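Local coordinates for carboxypeptidase A inhibitor (PDB 3FJU), which inhibits metallocarboxypeptidases of the carboxypeptidase A type as a small, secreted, disulfide-rich protein, at residues V17-I22 and C47-H52. Residues are numbered along the deposited sequence; the frame is centred on the assembly and turned at random.
Sequences VQKNKI and CQVWAH
Lys19 meets Val49 and Trp50 where the hairpin loop between strands 15-17 and 22-24 comes against a type I beta turn, Cys47 to Trp50, in the loop between helix 26-36 and strand 55-57 of this disulfide-rich inhibitor. Two touches, both van der Waals, make up this small surface contact. Val49 sets its CG1 methyl 3.4 Å from the backbone O of Lys19, while its CG2 looks toward Lys19 CG at 4.3 Å. The same CG2 lies 3.5 Å above one face of the Trp50 indole, offset toward the rim, so that the valine bridges the lysine and the ring. On the Lys19 side chain, CD approaches Trp50 CZ2 to 4.0 Å, obliquely to the ring, and the aliphatic chain crosses the indole at about a right angle. The lysine chain bends at CG-CD (chi3 -87°), just where it meets the tryptophan.

Further out, Trp50 also packs on Ile39 and makes a cation-pi contact with Lys54, and the turn is tied to strand 60-62 by the Cys47-Cys61 disulfide. Asn20, next to Lys19, ties the hairpin loop to the chain around the turn, its ND2 hydrogen-bonded to the backbone O atoms of Pro40 and Asp46. The hairpin itself has a G1 beta bulge, with Lys21 and Ile22 both opposite Val17. The Lys21 side chain folds back over the loop, and its ammonium group bonds to Gln18 twice: NZ lies 2.8 Å from the side-chain OE1, tilted 29° out of the amide plane, and 2.6 Å from the backbone O, which it meets in the carbonyl plane on a lone pair.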
ATOM      1  N   VAL B  17     -29.816  11.828   1.530  1.00 12.44           N
ATOM      2  CA  VAL B  17     -28.833  10.987   2.207  1.00 12.88           C
ATOM      3  C   VAL B  17     -28.696  11.498   3.645  1.00 12.87           C
ATOM      4  O   VAL B  17     -28.229  12.619   3.880  1.00 13.40           O
ATOM      5  CB  VAL B  17     -27.477  10.987   1.463  1.00 12.01           C
ATOM      6  CG1 VAL B  17     -26.471  10.072   2.180  1.00 13.62           C
ATOM      7  CG2 VAL B  17     -27.671  10.505   0.011  1.00 13.43           C
ATOM      8  N   GLN B  18     -29.085  10.677   4.617  1.00 13.85           N
ATOM      9  CA  GLN B  18     -29.142  11.180   5.989  1.00 14.70           C
ATOM     10  C   GLN B  18     -27.789  11.427   6.638  1.00 14.53           C
ATOM     11  O   GLN B  18     -27.661  12.338   7.460  1.00 15.34           O
ATOM     12  CB  GLN B  18     -30.033  10.310   6.871  1.00 15.40           C
ATOM     13  CG  GLN B  18     -31.538  10.485   6.578  1.00 17.55           C
ATOM     14  CD  GLN B  18     -32.067  11.888   6.860  1.00 19.77           C
ATOM     15  OE1 GLN B  18     -31.610  12.578   7.774  1.00 22.61           O
ATOM     16  NE2 GLN B  18     -33.030  12.320   6.057  1.00 20.94           N
ATOM     17  N   LYS B  19     -26.779  10.655   6.249  1.00 14.80           N
ATOM     18  CA  LYS B  19     -25.466  10.804   6.860  1.00 14.74           C
ATOM     19  C   LYS B  19     -24.872  12.200   6.607  1.00 13.99           C
ATOM     20  O   LYS B  19     -24.350  12.843   7.537  1.00 14.95           O
ATOM     21  CB  LYS B  19     -24.521   9.692   6.396  1.00 15.09           C
ATOM     22  CG  LYS B  19     -23.507   9.294   7.431  1.00 16.76           C
ATOM     23  CD  LYS B  19     -22.688   8.075   7.027  1.00 18.49           C
ATOM     24  CE  LYS B  19     -23.345   6.760   7.402  1.00 20.24           C
ATOM     25  NZ  LYS B  19     -22.346   5.645   7.425  1.00 20.28           N
ATOM     26  N   ASN B  20     -24.989  12.688   5.370  1.00 13.46           N
ATOM     27  CA  ASN B  20     -24.427  13.995   5.004  1.00 12.38           C
ATOM     28  C   ASN B  20     -25.437  15.071   4.570  1.00 12.51           C
ATOM     29  O   ASN B  20     -25.050  16.163   4.196  1.00 12.60           O
ATOM     30  CB  ASN B  20     -23.269  13.852   3.993  1.00 12.58           C
ATOM     31  CG  ASN B  20     -23.708  13.237   2.658  1.00 12.69           C
ATOM     32  OD1 ASN B  20     -24.848  12.786   2.508  1.00 12.90           O
ATOM     33  ND2 ASN B  20     -22.790  13.198   1.694  1.00 12.68           N
ATOM     34  N   LYS B  21     -26.725  14.733   4.607  1.00 12.60           N
ATOM     35  CA  LYS B  21     -27.826  15.685   4.338  1.00 13.09           C
ATOM     36  C   LYS B  21     -27.730  16.332   2.957  1.00 12.92           C
ATOM     37  O   LYS B  21     -27.818  17.556   2.796  1.00 12.87           O
ATOM     38  CB  LYS B  21     -27.930  16.746   5.450  1.00 13.72           C
ATOM     39  CG  LYS B  21     -28.180  16.143   6.821  1.00 16.02           C
ATOM     40  CD  LYS B  21     -29.518  15.440   6.892  1.00 17.48           C
ATOM     41  CE  LYS B  21     -29.882  15.129   8.334  1.00 20.58           C
ATOM     42  NZ  LYS B  21     -29.326  13.834   8.809  1.00 22.45           N
ATOM     43  N   ILE B  22     -27.509  15.494   1.957  1.00 12.02           N
ATOM     44  CA  ILE B  22     -27.544  15.958   0.580  1.00 11.75           C
ATOM     45  C   ILE B  22     -28.459  15.065  -0.240  1.00 11.35           C
ATOM     46  O   ILE B  22     -28.678  13.885   0.074  1.00 11.84           O
ATOM     47  CB  ILE B  22     -26.143  16.030  -0.103  1.00 11.47           C
ATOM     48  CG1 ILE B  22     -25.601  14.624  -0.418  1.00 11.08           C
ATOM     49  CG2 ILE B  22     -25.159  16.846   0.750  1.00 12.51           C
ATOM     50  CD1 ILE B  22     -24.494  14.593  -1.491  1.00 11.00           C
ATOM     51  N   CYS B  47     -18.218  15.195   2.753  1.00 11.98           N
ATOM     52  CA  CYS B  47     -17.604  14.004   3.369  1.00 11.66           C
ATOM     53  C   CYS B  47     -17.020  14.264   4.777  1.00 12.62           C
ATOM     54  O   CYS B  47     -16.282  13.435   5.333  1.00 14.40           O
ATOM     55  CB  CYS B  47     -16.540  13.422   2.422  1.00 11.88           C
ATOM     56  SG  CYS B  47     -17.181  12.866   0.821  1.00 13.76           S
ATOM     57  N   GLN B  48     -17.412  15.380   5.378  1.00 12.79           N
ATOM     58  CA  GLN B  48     -16.811  15.865   6.635  1.00 13.07           C
ATOM     59  C   GLN B  48     -17.275  15.143   7.912  1.00 13.30           C
ATOM     60  O   GLN B  48     -16.733  15.396   8.999  1.00 14.53           O
ATOM     61  CB  GLN B  48     -17.044  17.389   6.770  1.00 14.08           C
ATOM     62  CG  GLN B  48     -18.510  17.754   7.076  1.00 17.77           C
ATOM     63  CD  GLN B  48     -18.756  19.261   7.213  1.00 23.34           C
ATOM     64  OE1 GLN B  48     -18.213  19.910   8.115  1.00 27.13           O
ATOM     65  NE2 GLN B  48     -19.591  19.816   6.327  1.00 25.14           N
ATOM     66  N   VAL B  49     -18.255  14.243   7.803  1.00 12.71           N
ATOM     67  CA  VAL B  49     -18.847  13.644   9.014  1.00 13.74           C
ATOM     68  C   VAL B  49     -17.884  12.710   9.717  1.00 13.59           C
ATOM     69  O   VAL B  49     -18.100  12.362  10.878  1.00 15.01           O
ATOM     70  CB  VAL B  49     -20.194  12.923   8.772  1.00 14.20           C
ATOM     71  CG1 VAL B  49     -21.310  13.946   8.610  1.00 16.14           C
ATOM     72  CG2 VAL B  49     -20.114  11.989   7.595  1.00 14.53           C
ATOM     73  N   TRP B  50     -16.840  12.280   9.009  1.00 13.56           N
ATOM     74  CA  TRP B  50     -15.824  11.436   9.636  1.00 12.93           C
ATOM     75  C   TRP B  50     -14.700  12.305  10.181  1.00 13.05           C
ATOM     76  O   TRP B  50     -14.113  13.121   9.456  1.00 13.94           O
ATOM     77  CB  TRP B  50     -15.250  10.422   8.641  1.00 13.07           C
ATOM     78  CG  TRP B  50     -16.244   9.409   8.158  1.00 12.81           C
ATOM     79  CD1 TRP B  50     -16.484   8.181   8.702  1.00 13.56           C
ATOM     80  CD2 TRP B  50     -17.104   9.518   7.014  1.00 13.99           C
ATOM     81  NE1 TRP B  50     -17.448   7.515   7.978  1.00 12.80           N
ATOM     82  CE2 TRP B  50     -17.851   8.318   6.939  1.00 13.88           C
ATOM     83  CE3 TRP B  50     -17.315  10.518   6.048  1.00 14.81           C
ATOM     84  CZ2 TRP B  50     -18.796   8.086   5.935  1.00 15.91           C
ATOM     85  CZ3 TRP B  50     -18.255  10.282   5.046  1.00 15.47           C
ATOM     86  CH2 TRP B  50     -18.982   9.079   5.006  1.00 14.26           C
ATOM     87  N   ALA B  51     -14.394  12.124  11.458  1.00 13.11           N
ATOM     88  CA  ALA B  51     -13.221  12.755  12.057  1.00 13.14           C
ATOM     89  C   ALA B  51     -11.936  12.369  11.305  1.00 12.66           C
ATOM     90  O   ALA B  51     -11.025  13.189  11.140  1.00 13.77           O
ATOM     91  CB  ALA B  51     -13.116  12.353  13.478  1.00 13.22           C
ATOM     92  N   HIS B  52     -11.873  11.137  10.825  1.00 10.96           N
ATOM     93  CA  HIS B  52     -10.715  10.726  10.027  1.00 10.31           C
ATOM     94  C   HIS B  52     -11.016  11.105   8.597  1.00  9.74           C
ATOM     95  O   HIS B  52     -11.904  10.526   7.964  1.00 10.30           O
ATOM     96  CB  HIS B  52     -10.463   9.235  10.209  1.00  9.59           C
ATOM     97  CG  HIS B  52     -10.088   8.903  11.606  1.00 10.20           C
ATOM     98  ND1 HIS B  52      -8.864   9.244  12.130  1.00 10.33           N
ATOM     99  CD2 HIS B  52     -10.798   8.358  12.620  1.00 11.56           C
ATOM    100  CE1 HIS B  52      -8.809   8.874  13.396  1.00 10.60           C
ATOM    101  NE2 HIS B  52      -9.968   8.328  13.717  1.00 10.17           N
TER